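Local coordinates for protein arylsulfatase (Pseudoalteromonas sp. MB47, PDB 7AJ0) that probably removes sulfate groups from the algal polysaccharide fucoidan by exo-acting hydrolysis, as a hexameric calcium-binding enzyme of the sulfatase family, at residues 321-326 / 353-358; 104-109 / 155-160. One frame throughout, in Å; residues are numbered along the deposited sequence.

Interaction 1 (321-326 / 353-358); sequences IFTSDN and VRIPGI. With CA (calcium ion), chain G.
Phe322 and Ile358 face each other as an antiparallel hydrogen-bonded pair, and here the contact is tight. Phe322 N gives its hydrogen to Ile358 O at 2.8 Å, and Ile358 N returns an equally short bond to Phe322 O. Their side chains run side by side from the same face of the sheet, Phe322 CD1 3.9 Å from Ile358 CD1; long apolar groups suit this place because Ile83 of helix 81-88 packs over both. Toward the calcium the ladder opens. Pro356 has no N-H to continue it, and Ser324 N stays 3.7 Å from Pro356 O. That carbonyl is taken by the hydroxyl of Thr323: set anti to the backbone N (chi1 -173°), OG1 donates to Pro356 O over 3.0 Å, at a C=O...O angle of 162°. Replaced by an alanine, Thr323 would lose its hydroxyl, and the Pro356 carbonyl would probably be left without this donor. Past it no backbone bond joins the segments, but Ile355 CG2 packs against Asn326 C at 3.6 Å. This end too is buried, and the chain leaves the strand there for the metal: Asp325 grips calcium with both carboxylate oxygens and Asn326 OD1 binds at 2.4 Å, while Asp60, Asp61 and Cys102 complete the site. Metal ligands just past the C-terminal end of a central strand are characteristic of the alkaline phosphatase-like fold of sulfatases.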
loop_
_atom_site.group_PDB
_atom_site.type_symbol
_atom_site.label_atom_id
_atom_site.label_comp_id
_atom_site.label_asym_id
_atom_site.label_seq_id
_atom_site.Cartn_x
_atom_site.Cartn_y
_atom_site.Cartn_z
ATOM N N ILE A 321 -29.346 -0.411 32.240
ATOM C CA ILE A 321 -28.061 -0.352 31.555
ATOM C C ILE A 321 -28.317 -0.591 30.074
ATOM O O ILE A 321 -28.898 -1.616 29.694
ATOM C CB ILE A 321 -27.062 -1.376 32.116
ATOM C CG1 ILE A 321 -26.628 -0.959 33.523
ATOM C CG2 ILE A 321 -25.859 -1.503 31.192
ATOM C CD1 ILE A 321 -25.774 -1.984 34.246
ATOM N N PHE A 322 -27.899 0.359 29.244
ATOM C CA PHE A 322 -28.004 0.265 27.792
ATOM C C PHE A 322 -26.593 0.137 27.235
ATOM O O PHE A 322 -25.746 1.000 27.486
ATOM C CB PHE A 322 -28.716 1.490 27.217
ATOM C CG PHE A 322 -28.871 1.457 25.724
ATOM C CD1 PHE A 322 -27.847 1.893 24.901
ATOM C CD2 PHE A 322 -30.041 0.996 25.144
ATOM C CE1 PHE A 322 -27.986 1.863 23.529
ATOM C CE2 PHE A 322 -30.185 0.965 23.771
ATOM C CZ PHE A 322 -29.156 1.398 22.963
ATOM N N THR A 323 -26.338 -0.932 26.490
ATOM C CA THR A 323 -24.987 -1.196 26.017
ATOM C C THR A 323 -25.050 -2.076 24.775
ATOM O O THR A 323 -26.125 -2.473 24.319
ATOM C CB THR A 323 -24.140 -1.844 27.120
ATOM O OG1 THR A 323 -22.777 -1.949 26.691
ATOM C CG2 THR A 323 -24.657 -3.233 27.457
ATOM N N SER A 324 -23.877 -2.370 24.228
ATOM C CA SER A 324 -23.715 -3.228 23.066
ATOM C C SER A 324 -22.804 -4.393 23.429
ATOM O O SER A 324 -22.141 -4.393 24.470
ATOM C CB SER A 324 -23.135 -2.441 21.885
ATOM O OG SER A 324 -22.845 -3.299 20.797
ATOM N N ASP A 325 -22.774 -5.401 22.559
ATOM C CA ASP A 325 -21.905 -6.549 22.779
ATOM C C ASP A 325 -20.597 -6.470 22.001
ATOM O O ASP A 325 -19.637 -7.151 22.370
ATOM C CB ASP A 325 -22.636 -7.851 22.426
ATOM C CG ASP A 325 -22.754 -8.078 20.935
ATOM O OD1 ASP A 325 -22.856 -7.093 20.171
ATOM O OD2 ASP A 325 -22.746 -9.260 20.533
ATOM N N ASN A 326 -20.527 -5.655 20.956
ATOM C CA ASN A 326 -19.275 -5.421 20.242
ATOM C C ASN A 326 -19.498 -4.272 19.266
ATOM O O ASN A 326 -20.600 -3.724 19.161
ATOM C CB ASN A 326 -18.788 -6.685 19.530
ATOM C CG ASN A 326 -19.869 -7.339 18.699
ATOM O OD1 ASN A 326 -20.392 -8.395 19.059
ATOM N ND2 ASN A 326 -20.216 -6.710 17.581
ATOM N N VAL A 353 -14.160 -2.877 20.336
ATOM C CA VAL A 353 -14.359 -3.166 21.749
ATOM C C VAL A 353 -14.884 -1.967 22.527
ATOM O O VAL A 353 -15.528 -2.134 23.568
ATOM C CB VAL A 353 -13.043 -3.676 22.379
ATOM C CG1 VAL A 353 -12.679 -5.041 21.817
ATOM C CG2 VAL A 353 -11.917 -2.679 22.138
ATOM N N ARG A 354 -14.625 -0.756 22.042
ATOM C CA ARG A 354 -15.121 0.447 22.712
ATOM C C ARG A 354 -16.561 0.688 22.271
ATOM O O ARG A 354 -16.813 1.058 21.119
ATOM C CB ARG A 354 -14.236 1.648 22.402
ATOM C CG ARG A 354 -14.412 2.788 23.394
ATOM C CD ARG A 354 -13.465 3.935 23.102
ATOM N NE ARG A 354 -13.678 5.063 24.004
ATOM C CZ ARG A 354 -12.946 6.171 23.997
ATOM N NH1 ARG A 354 -11.948 6.304 23.134
ATOM N NH2 ARG A 354 -13.209 7.147 24.853
ATOM N N ILE A 355 -17.502 0.503 23.193
ATOM C CA ILE A 355 -18.914 0.365 22.846
ATOM C C ILE A 355 -19.726 1.364 23.660
ATOM O O ILE A 355 -19.267 1.869 24.696
ATOM C CB ILE A 355 -19.423 -1.072 23.106
ATOM C CG1 ILE A 355 -18.985 -1.523 24.502
ATOM C CG2 ILE A 355 -18.892 -2.022 22.053
ATOM C CD1 ILE A 355 -20.071 -2.174 25.306
ATOM N N PRO A 356 -20.955 1.649 23.227
ATOM C CA PRO A 356 -21.818 2.545 24.005
ATOM C C PRO A 356 -22.176 1.929 25.346
ATOM O O PRO A 356 -22.323 0.712 25.478
ATOM C CB PRO A 356 -23.066 2.710 23.125
ATOM C CG PRO A 356 -22.698 2.153 21.784
ATOM C CD PRO A 356 -21.633 1.130 22.026
ATOM N N GLY A 357 -22.329 2.794 26.345
ATOM C CA GLY A 357 -22.705 2.354 27.673
ATOM C C GLY A 357 -23.409 3.432 28.469
ATOM O O GLY A 357 -22.818 4.473 28.770
ATOM N N ILE A 358 -24.670 3.197 28.817
ATOM C CA ILE A 358 -25.489 4.182 29.510
ATOM C C ILE A 358 -26.063 3.537 30.761
ATOM O O ILE A 358 -26.601 2.426 30.701
ATOM C CB ILE A 358 -26.626 4.717 28.617
ATOM C CG1 ILE A 358 -26.056 5.365 27.358
ATOM C CG2 ILE A 358 -27.486 5.711 29.392
ATOM C CD1 ILE A 358 -27.068 5.503 26.240
HETATM CA CA CA G . -22.664 -8.925 18.399
#

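Interaction 2 (104-109 / 155-160); sequences SSRAAL and IGKWHV
Arg106 reaches from its helix across the loop that follows strand 151-155, and passes from Val160 to Trp158 O and then to Lys157 as it goes outward. CG lies anti to the carbonyl carbon (chi1 -73°), and the chain runs extended from there to NE. CB packs on Val160 CG2 at 3.5 Å. Further out, CG faces Trp158 O more distantly and CD passes it at 3.4 Å, so the aliphatic part lies against a valine methyl and then a backbone carbonyl. At NE the surroundings turn polar: Lys157 NZ is 3.5 Å away, but both are donors and make no bond with each other. Each has an acid instead, NE bonding to Asp325 OD2 and NZ forming a salt bridge with Asp60, and both acids belong to the calcium site. The lysine crosses the arginine at about a right angle, laying CD over the centre of the guanidinium, 3.5 Å above its plane, with CZ and NH2 each 3.6 Å from it; a long, extended methylene chain can cover that flat face and still carry its amine onward. At the guanidinium edge, NH1 donates in plane to a water at 3.0 Å, which passes its own hydrogens to Lys157 O and Trp158 O; NH1 also bonds to Ser267 OG. Arginine suits the place because one group bonds to acid, hydroxyl and water together. Beside it small Ala107 lets the loop come close, Ala107 CB lying 4.0 Å from Val160 CG1, while Val160 CB sits over the Trp158 ring, offset toward the rim. The Cys-Thr-Ser-Ser-Arg sequence ending at Arg106 resembles the sulfatase Cys-X-Pro-Ser-Arg signature, with serine for proline, and Gly-Lys-Trp-His in the loop matches the second; their meeting beside the metal is consistent with a sulfatase active site.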
loop_
_atom_site.group_PDB
_atom_site.type_symbol
_atom_site.label_atom_id
_atom_site.label_comp_id
_atom_site.label_asym_id
_atom_site.label_seq_id
_atom_site.Cartn_x
_atom_site.Cartn_y
_atom_site.Cartn_z
ATOM N N SER A 104 -18.204 -14.111 22.589
ATOM C CA SER A 104 -17.235 -13.786 23.629
ATOM C C SER A 104 -17.764 -12.706 24.564
ATOM O O SER A 104 -17.593 -12.798 25.786
ATOM C CB SER A 104 -15.917 -13.352 22.989
ATOM O OG SER A 104 -15.259 -14.456 22.392
ATOM N N SER A 105 -18.416 -11.682 24.012
ATOM C CA SER A 105 -18.949 -10.609 24.844
ATOM C C SER A 105 -20.135 -11.080 25.677
ATOM O O SER A 105 -20.303 -10.653 26.823
ATOM C CB SER A 105 -19.361 -9.428 23.967
ATOM O OG SER A 105 -18.228 -8.746 23.468
ATOM N N ARG A 106 -20.977 -11.945 25.114
ATOM C CA ARG A 106 -22.161 -12.394 25.838
ATOM C C ARG A 106 -21.802 -13.388 26.932
ATOM O O ARG A 106 -22.460 -13.416 27.978
ATOM C CB ARG A 106 -23.164 -12.980 24.849
ATOM C CG ARG A 106 -23.834 -11.897 24.023
ATOM C CD ARG A 106 -24.245 -12.358 22.640
ATOM N NE ARG A 106 -24.569 -11.201 21.807
ATOM C CZ ARG A 106 -25.690 -10.495 21.916
ATOM N NH1 ARG A 106 -26.602 -10.829 22.818
ATOM N NH2 ARG A 106 -25.898 -9.453 21.123
ATOM N N ALA A 107 -20.763 -14.195 26.719
ATOM C CA ALA A 107 -20.237 -15.020 27.798
ATOM C C ALA A 107 -19.709 -14.152 28.935
ATOM O O ALA A 107 -19.980 -14.414 30.113
ATOM C CB ALA A 107 -19.136 -15.939 27.265
ATOM N N ALA A 108 -18.950 -13.108 28.601
ATOM C CA ALA A 108 -18.394 -12.246 29.638
ATOM C C ALA A 108 -19.499 -11.587 30.451
ATOM O O ALA A 108 -19.391 -11.458 31.676
ATOM C CB ALA A 108 -17.488 -11.190 29.007
ATOM N N LEU A 109 -20.575 -11.170 29.786
ATOM C CA LEU A 109 -21.667 -10.506 30.483
ATOM C C LEU A 109 -22.405 -11.453 31.418
ATOM O O LEU A 109 -23.013 -10.999 32.395
ATOM C CB LEU A 109 -22.638 -9.909 29.465
ATOM C CG LEU A 109 -23.925 -9.291 30.007
ATOM C CD1 LEU A 109 -23.624 -8.033 30.802
ATOM C CD2 LEU A 109 -24.877 -9.000 28.856
ATOM N N ILE A 155 -34.214 -12.566 27.365
ATOM C CA ILE A 155 -35.178 -12.515 26.275
ATOM C C ILE A 155 -34.470 -11.916 25.070
ATOM O O ILE A 155 -34.104 -10.734 25.080
ATOM C CB ILE A 155 -36.430 -11.710 26.651
ATOM C CG1 ILE A 155 -37.214 -12.469 27.728
ATOM C CG2 ILE A 155 -37.280 -11.447 25.421
ATOM C CD1 ILE A 155 -38.442 -11.751 28.241
ATOM N N GLY A 156 -34.265 -12.733 24.040
ATOM C CA GLY A 156 -33.621 -12.276 22.826
ATOM C C GLY A 156 -32.488 -13.171 22.371
ATOM O O GLY A 156 -32.560 -14.397 22.495
ATOM N N LYS A 157 -31.428 -12.563 21.849
ATOM C CA LYS A 157 -30.322 -13.333 21.296
ATOM C C LYS A 157 -29.477 -13.945 22.408
ATOM O O LYS A 157 -29.145 -13.287 23.397
ATOM C CB LYS A 157 -29.458 -12.437 20.407
ATOM C CG LYS A 157 -28.212 -13.112 19.862
ATOM C CD LYS A 157 -27.311 -12.109 19.152
ATOM C CE LYS A 157 -25.930 -12.692 18.911
ATOM N NZ LYS A 157 -24.971 -11.679 18.395
ATOM N N TRP A 158 -29.121 -15.219 22.231
ATOM C CA TRP A 158 -28.246 -15.923 23.164
ATOM C C TRP A 158 -26.847 -16.026 22.572
ATOM O O TRP A 158 -25.955 -15.251 22.933
ATOM C CB TRP A 158 -28.809 -17.305 23.474
ATOM C CG TRP A 158 -28.026 -18.106 24.473
ATOM C CD1 TRP A 158 -27.674 -19.420 24.365
ATOM C CD2 TRP A 158 -27.504 -17.653 25.730
ATOM N NE1 TRP A 158 -26.970 -19.816 25.477
ATOM C CE2 TRP A 158 -26.853 -18.750 26.329
ATOM C CE3 TRP A 158 -27.526 -16.429 26.407
ATOM C CZ2 TRP A 158 -26.228 -18.658 27.570
ATOM C CZ3 TRP A 158 -26.905 -16.342 27.638
ATOM C CH2 TRP A 158 -26.264 -17.449 28.206
ATOM N N HIS A 159 -26.643 -16.979 21.666
ATOM C CA HIS A 159 -25.384 -17.108 20.934
ATOM C C HIS A 159 -24.221 -17.450 21.861
ATOM O O HIS A 159 -23.070 -17.103 21.582
ATOM C CB HIS A 159 -25.080 -15.827 20.149
ATOM C CG HIS A 159 -24.339 -16.058 18.870
ATOM N ND1 HIS A 159 -23.740 -15.036 18.164
ATOM C CD2 HIS A 159 -24.107 -17.190 18.161
ATOM C CE1 HIS A 159 -23.167 -15.529 17.080
ATOM N NE2 HIS A 159 -23.375 -16.833 17.056
ATOM N N VAL A 160 -24.510 -18.125 22.974
ATOM C CA VAL A 160 -23.466 -18.622 23.861
ATOM C C VAL A 160 -23.640 -20.130 24.009
ATOM O O VAL A 160 -23.400 -20.693 25.084
ATOM C CB VAL A 160 -23.501 -17.938 25.240
ATOM C CG1 VAL A 160 -22.177 -18.162 25.974
ATOM C CG2 VAL A 160 -23.802 -16.454 25.101
HETATM O O HOH W 1 -26.686 -13.043 24.769
#

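Overall arrangement
From the N terminus, helix 102-111 comes first; the chain returns to it after strand 151-155, and interaction 2 closes a loop of 45 intervening residues. Only later, past strand 262-267 and helix 290-311, does interaction 1 open; 26 residues, mostly without regular structure but running into helix 350-353, lie between its segments. The two contacts are therefore in series, neither nested nor crossed. In space they meet at Asp325, which belongs to interaction 1 and is held by residues of helix 102-111: its backbone O probably accepts a hydrogen bond from Ser105 OG. Together they tie the central mixed sheet, the helix starting at Cys102 and the loop after strand 151-155 around one calcium ion.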